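Local atomic coordinates of beta-mannosidase (Trichoderma harzianum, PDB entry 4CVU), a protein that probably hydrolyses beta-linked mannose from the ends of mannosides, as a fungal beta-mannosidase of glycoside hydrolase family 2. Residues L112-T117 with Q189-E194; N130-W135 with G425-D430. All coordinates share one frame; numbering follows the deposited sequence.

In the fold
Along the chain the two interactions interleave: 112-117 comes first, then 130-135, 189-194 and finally 425-430. Their centres lie about 11 Å apart. Interaction 1 stays inside the N-terminal galactose-binding-domain-like unit, whereas interaction 2 carries that unit onto the barrel, where 425-430 follows strand 418-421. Gln-131 couples them directly: its OE1 accepts a hydrogen bond from the backbone N of Glu-194 at 2.7 Å, and its backbone pairs with that of Arg-192. Helix 458-475 is shared as well, since Glu-467 receives Arg-192 of interaction 1 and both Asn-130 and Tyr-427 of interaction 2. The touching residues of both contacts are buried, and together they tie the N-terminal domain to the barrel.

Interaction 1: L112-T117 with Q189-E194; sequences LDTYAT and QWVRKE. With NAG (2-acetamido-2-deoxy-beta-D-glucopyranose), chain C; NAG (2-acetamido-2-deoxy-beta-D-glucopyranose), chain B.
Lys-193 and Asp-113 form the tight end of this contact, a buried salt bridge in which NZ of Lys-193 lies 2.8 Å from OD1 of Asp-113. The ammonium meets OD1 on its syn side, 15° out of the carboxylate plane, and makes a weaker second bond to OD2. Thr-114 OG1 donates to the anti lone pair of the same OD1 at 2.7 Å, which leaves OD1 gripped by two donors from different sides and the carboxylate fixed in rotation. The lysine chain is extended until its last torsion (chi4 32°), which bends NZ onto the acid; on the way its CD passes 3.4 Å from Thr-114 OG1. NZ also serves Asp-197 and the carbonyl of Pro-208, so two carboxylates are available to balance the buried charge. A cis peptide bond precedes Thr-114, whose CG2 lies 3.6 Å from the carbonyl O of Arg-192.

The packing continues along Tyr-115, whose ring meets Val-191 obliquely, CE2 to CG2 at 3.6 Å; Ile-162 and Ile-166 of helix 159-168 also touch the tyrosine. The looser side is the Thr-117 end, where the segment turns from 189-194 to an attached glycan, OG1 of Thr-117 donating to O6 of one N-acetylglucosamine at 2.9 Å. Segment 112-117 follows strand 103-109 of the four-stranded sheet and enters strand 116-120 of the six-stranded one, while 189-194 belongs to the long return to strand 215-221: two inter-sheet connections of the jelly-roll beta-sandwich found at the N-terminus of family 2 glycosidases.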
# COMPACT_ATOMS: atom_id res chain seq x y z
N LEU A 112 11.85 17.55 -25.89
CA LEU A 112 11.24 16.30 -26.25
C LEU A 112 12.18 15.19 -25.78
O LEU A 112 13.37 15.24 -26.01
CB LEU A 112 11.00 16.19 -27.75
CG LEU A 112 10.12 17.27 -28.38
CD1 LEU A 112 10.31 17.22 -29.87
CD2 LEU A 112 8.64 17.10 -27.99
N ASP A 113 11.61 14.18 -25.11
CA ASP A 113 12.39 13.18 -24.39
C ASP A 113 12.08 11.83 -24.97
O ASP A 113 10.95 11.36 -24.79
CB ASP A 113 11.99 13.23 -22.91
CG ASP A 113 12.79 12.30 -22.03
OD1 ASP A 113 13.83 11.73 -22.45
OD2 ASP A 113 12.40 12.16 -20.86
N THR A 114 13.00 11.20 -25.72
CA THR A 114 14.16 11.81 -26.37
C THR A 114 14.11 11.60 -27.93
O THR A 114 13.82 12.53 -28.67
CB THR A 114 15.49 11.25 -25.78
OG1 THR A 114 15.66 11.76 -24.46
CG2 THR A 114 16.70 11.65 -26.60
N TYR A 115 14.39 10.37 -28.40
CA TYR A 115 14.29 10.02 -29.82
C TYR A 115 12.81 10.07 -30.20
O TYR A 115 11.98 9.38 -29.60
CB TYR A 115 14.81 8.63 -30.13
CG TYR A 115 16.28 8.36 -29.82
CD1 TYR A 115 17.29 8.83 -30.64
CD2 TYR A 115 16.63 7.58 -28.73
CE1 TYR A 115 18.64 8.55 -30.35
CE2 TYR A 115 17.95 7.26 -28.46
CZ TYR A 115 18.96 7.76 -29.24
OH TYR A 115 20.29 7.45 -28.92
N ALA A 116 12.47 10.90 -31.19
CA ALA A 116 11.09 11.10 -31.60
C ALA A 116 10.99 11.28 -33.14
O ALA A 116 11.97 11.57 -33.82
CB ALA A 116 10.52 12.31 -30.90
N THR A 117 9.80 11.06 -33.65
CA THR A 117 9.52 11.31 -35.05
C THR A 117 8.33 12.27 -35.06
O THR A 117 7.23 11.89 -34.65
CB THR A 117 9.20 10.00 -35.79
OG1 THR A 117 10.32 9.12 -35.70
CG2 THR A 117 8.89 10.25 -37.28
N GLN A 189 25.62 5.68 -22.68
CA GLN A 189 26.58 6.65 -23.20
C GLN A 189 26.20 7.14 -24.62
O GLN A 189 26.66 8.20 -25.06
CB GLN A 189 28.00 6.06 -23.16
CG GLN A 189 28.32 4.98 -24.20
CD GLN A 189 27.99 3.58 -23.74
OE1 GLN A 189 27.10 3.36 -22.89
NE2 GLN A 189 28.68 2.58 -24.34
N TRP A 190 25.37 6.36 -25.31
CA TRP A 190 25.01 6.63 -26.72
C TRP A 190 23.84 7.59 -26.88
O TRP A 190 23.55 8.01 -27.98
CB TRP A 190 24.71 5.31 -27.49
CG TRP A 190 25.97 4.62 -27.81
CD1 TRP A 190 26.46 3.49 -27.24
CD2 TRP A 190 26.96 5.07 -28.73
NE1 TRP A 190 27.69 3.18 -27.75
CE2 TRP A 190 28.02 4.14 -28.67
CE3 TRP A 190 27.04 6.15 -29.63
CZ2 TRP A 190 29.16 4.27 -29.47
CZ3 TRP A 190 28.17 6.27 -30.43
CH2 TRP A 190 29.22 5.34 -30.33
N VAL A 191 23.19 7.96 -25.78
CA VAL A 191 21.99 8.81 -25.90
C VAL A 191 22.07 10.07 -25.06
O VAL A 191 22.40 10.02 -23.89
CB VAL A 191 20.70 8.02 -25.61
CG1 VAL A 191 20.75 7.34 -24.24
CG2 VAL A 191 19.49 8.94 -25.69
N ARG A 192 21.76 11.21 -25.66
CA ARG A 192 21.66 12.46 -24.94
C ARG A 192 20.30 12.55 -24.23
O ARG A 192 19.36 13.22 -24.69
CB ARG A 192 21.87 13.63 -25.90
CG ARG A 192 23.20 13.59 -26.61
CD ARG A 192 24.35 13.43 -25.66
NE ARG A 192 24.21 14.37 -24.54
CZ ARG A 192 24.60 14.14 -23.29
NH1 ARG A 192 25.17 12.99 -22.93
NH2 ARG A 192 24.43 15.08 -22.37
N LYS A 193 20.24 11.84 -23.10
CA LYS A 193 19.07 11.70 -22.23
C LYS A 193 19.64 11.64 -20.82
O LYS A 193 20.80 11.19 -20.59
CB LYS A 193 18.24 10.43 -22.57
CG LYS A 193 16.98 10.17 -21.71
CD LYS A 193 16.05 9.14 -22.35
CE LYS A 193 14.86 8.70 -21.46
NZ LYS A 193 14.37 9.78 -20.56
N GLU A 194 18.84 12.11 -19.89
CA GLU A 194 19.19 12.20 -18.48
C GLU A 194 19.65 10.83 -18.08
O GLU A 194 18.96 9.86 -18.18
CB GLU A 194 17.96 12.69 -17.69
CG GLU A 194 18.01 12.58 -16.18
CD GLU A 194 16.84 13.25 -15.45
OE1 GLU A 194 15.77 12.68 -15.48
OE2 GLU A 194 16.98 14.29 -14.85
C1 NAG C . 9.65 4.21 -32.60
C2 NAG C . 9.21 3.98 -34.07
C3 NAG C . 10.37 4.20 -35.02
C4 NAG C . 11.10 5.52 -34.74
C5 NAG C . 11.39 5.71 -33.23
C6 NAG C . 11.95 7.11 -32.91
C7 NAG C . 7.37 2.43 -34.34
C8 NAG C . 6.88 1.02 -34.52
N2 NAG C . 8.68 2.64 -34.25
O3 NAG C . 9.88 4.18 -36.35
O4 NAG C . 12.33 5.49 -35.46
O5 NAG C . 10.22 5.50 -32.46
O6 NAG C . 10.97 8.12 -33.04
O7 NAG C . 6.56 3.33 -34.26
C1 NAG B . 12.43 6.61 -36.38
C2 NAG B . 13.89 6.85 -36.76
C3 NAG B . 14.02 8.01 -37.76
C4 NAG B . 13.04 7.85 -38.92
C5 NAG B . 11.63 7.60 -38.37
C6 NAG B . 10.62 7.40 -39.49
C7 NAG B . 15.52 6.39 -34.96
C8 NAG B . 15.70 4.99 -35.39
N2 NAG B . 14.68 7.17 -35.60
O3 NAG B . 15.35 8.12 -38.22
O4 NAG B . 13.07 9.06 -39.65
O5 NAG B . 11.65 6.43 -37.56
O6 NAG B . 10.99 6.20 -40.11
O7 NAG B . 16.14 6.80 -33.97

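Interaction 2: N130-W135 with G425-D430; sequences NQFRQW and GTYLPD. With CD (cadmium ion), chain S; CD (cadmium ion), chain R.
An edge-to-face aromatic contact, Tyr-427 against Phe-132, joins a loop of the N-terminal beta-sandwich domain to a loop of the barrel. The evidence is the ring geometry: centroids 5.2 Å apart and planes at 83°, a T-shaped pair in which the tyrosine presents its CD2-CE2 edge. CE2 of Tyr-427 comes to 3.5 Å from CG of Phe-132, and CG lies in the plane of the tyrosine ring. Farther round the phenylalanine ring, CE1 touches OG1 of Thr-426 at 3.3 Å; that hydroxyl is placed there by lying anti to its own backbone N (chi1 -159°). The carbonyl O of Gly-425 approaches the outer end of the same ring.

Phe-132 is presented by a type I turn from Asn-130 to Arg-133. Within it Asn-130 makes an Asx turn, its OD1 accepting from the backbone N of Phe-132 at 2.7 Å. Just beyond the turn, Trp-135 NE1 donates to the carbonyl O of Asn-130 at 3.2 Å. On the other side, 425-430 connects strand 418-421 to helix 430-439, a beta-to-alpha loop of the (beta/alpha)8 barrel that carries catalysis in this family. An alanine in place of Phe-132 removes the ring, which would probably leave the Tyr-427 edge without its aromatic partner and open a gap between turn and barrel loop. The far end of the tyrosine is anchored separately, OH bonding to Glu-467.

Pro-429 occupies the N-cap position of helix 430-439. Next to it Asp-430 binds two cadmium ions: OD1 bridges them at 2.7 Å each, and OD2 reaches one at 2.3 Å. Waters fill further positions, with Asp-434 at one site and His-477 at the other.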
# COMPACT_ATOMS: atom_id res chain seq x y z
N ASN A 130 17.67 14.62 -28.78
CA ASN A 130 18.34 15.22 -27.63
C ASN A 130 17.34 15.80 -26.67
O ASN A 130 16.64 16.77 -26.97
CB ASN A 130 19.35 16.30 -28.06
CG ASN A 130 20.35 16.66 -26.96
OD1 ASN A 130 19.98 16.81 -25.78
ND2 ASN A 130 21.60 16.83 -27.32
N GLN A 131 17.27 15.21 -25.49
CA GLN A 131 16.40 15.70 -24.44
C GLN A 131 16.67 17.16 -24.09
O GLN A 131 15.77 17.88 -23.73
CB GLN A 131 16.60 14.85 -23.16
CG GLN A 131 15.69 15.24 -22.02
CD GLN A 131 15.80 14.33 -20.77
OE1 GLN A 131 16.54 13.34 -20.70
NE2 GLN A 131 15.09 14.74 -19.76
N PHE A 132 17.94 17.57 -24.18
CA PHE A 132 18.42 18.84 -23.66
C PHE A 132 18.44 20.00 -24.69
O PHE A 132 19.08 21.03 -24.42
CB PHE A 132 19.85 18.64 -23.12
CG PHE A 132 20.00 17.44 -22.23
CD1 PHE A 132 19.11 17.23 -21.19
CD2 PHE A 132 21.04 16.56 -22.41
CE1 PHE A 132 19.24 16.11 -20.37
CE2 PHE A 132 21.19 15.43 -21.59
CZ PHE A 132 20.30 15.22 -20.56
N ARG A 133 17.73 19.84 -25.83
CA ARG A 133 17.70 20.84 -26.92
C ARG A 133 16.31 21.37 -27.23
O ARG A 133 15.32 20.65 -27.12
CB ARG A 133 18.31 20.29 -28.22
CG ARG A 133 19.82 20.24 -28.19
CD ARG A 133 20.42 19.62 -29.41
NE ARG A 133 20.48 20.52 -30.58
CZ ARG A 133 20.91 20.15 -31.78
NH1 ARG A 133 21.31 18.90 -31.99
NH2 ARG A 133 20.93 21.03 -32.78
N GLN A 134 16.27 22.65 -27.62
CA GLN A 134 15.08 23.26 -28.17
C GLN A 134 15.08 22.94 -29.65
O GLN A 134 16.08 23.22 -30.35
CB GLN A 134 15.14 24.77 -27.97
CG GLN A 134 13.96 25.56 -28.53
CD GLN A 134 14.10 27.04 -28.22
OE1 GLN A 134 15.13 27.65 -28.53
NE2 GLN A 134 13.05 27.64 -27.63
N TRP A 135 13.98 22.36 -30.13
CA TRP A 135 13.87 22.01 -31.54
C TRP A 135 12.81 22.88 -32.18
O TRP A 135 11.79 23.17 -31.56
CB TRP A 135 13.50 20.52 -31.69
CG TRP A 135 14.50 19.54 -31.09
CD1 TRP A 135 14.38 18.86 -29.90
CD2 TRP A 135 15.75 19.11 -31.66
NE1 TRP A 135 15.47 18.05 -29.70
CE2 TRP A 135 16.33 18.19 -30.76
CE3 TRP A 135 16.43 19.40 -32.85
CZ2 TRP A 135 17.56 17.58 -31.00
CZ3 TRP A 135 17.64 18.78 -33.08
CH2 TRP A 135 18.19 17.88 -32.17
N GLY A 425 21.31 13.98 -13.89
CA GLY A 425 19.94 14.35 -14.20
C GLY A 425 19.96 15.31 -15.40
O GLY A 425 20.19 14.87 -16.55
N THR A 426 19.73 16.58 -15.15
CA THR A 426 19.47 17.47 -16.27
C THR A 426 19.82 18.93 -16.09
O THR A 426 20.07 19.35 -14.96
CB THR A 426 17.97 17.36 -16.60
OG1 THR A 426 17.75 17.81 -17.95
CG2 THR A 426 17.15 18.17 -15.68
N TYR A 427 19.75 19.70 -17.19
CA TYR A 427 19.80 21.17 -17.13
C TYR A 427 18.49 21.68 -16.57
O TYR A 427 17.44 21.41 -17.13
CB TYR A 427 20.10 21.84 -18.52
CG TYR A 427 21.30 21.26 -19.21
CD1 TYR A 427 22.58 21.68 -18.89
CD2 TYR A 427 21.16 20.24 -20.14
CE1 TYR A 427 23.69 21.13 -19.50
CE2 TYR A 427 22.26 19.68 -20.77
CZ TYR A 427 23.52 20.11 -20.42
OH TYR A 427 24.60 19.51 -21.04
N LEU A 428 18.56 22.42 -15.46
CA LEU A 428 17.35 22.86 -14.80
C LEU A 428 16.60 23.88 -15.63
O LEU A 428 17.19 24.75 -16.30
CB LEU A 428 17.62 23.45 -13.40
CG LEU A 428 18.32 22.54 -12.38
CD1 LEU A 428 18.45 23.27 -11.07
CD2 LEU A 428 17.59 21.22 -12.18
N PRO A 429 15.28 23.80 -15.59
CA PRO A 429 14.49 24.82 -16.26
C PRO A 429 14.67 26.20 -15.63
O PRO A 429 15.02 26.29 -14.45
CB PRO A 429 13.04 24.32 -16.05
CG PRO A 429 13.16 22.87 -15.80
CD PRO A 429 14.48 22.67 -15.11
N ASP A 430 14.46 27.26 -16.42
CA ASP A 430 14.58 28.64 -15.96
C ASP A 430 13.89 28.88 -14.60
O ASP A 430 14.44 29.56 -13.74
CB ASP A 430 14.03 29.63 -17.05
CG ASP A 430 13.88 31.08 -16.52
OD1 ASP A 430 14.88 31.75 -16.09
OD2 ASP A 430 12.74 31.59 -16.52
CD CD S . 15.82 31.93 -18.58
CD CD R . 12.96 33.50 -15.33
O HOH W 1 10.92 34.03 -15.62
O HOH W 2 14.28 35.54 -16.16
O HOH W 3 13.49 32.92 -19.44
O HOH W 4 16.93 29.79 -18.16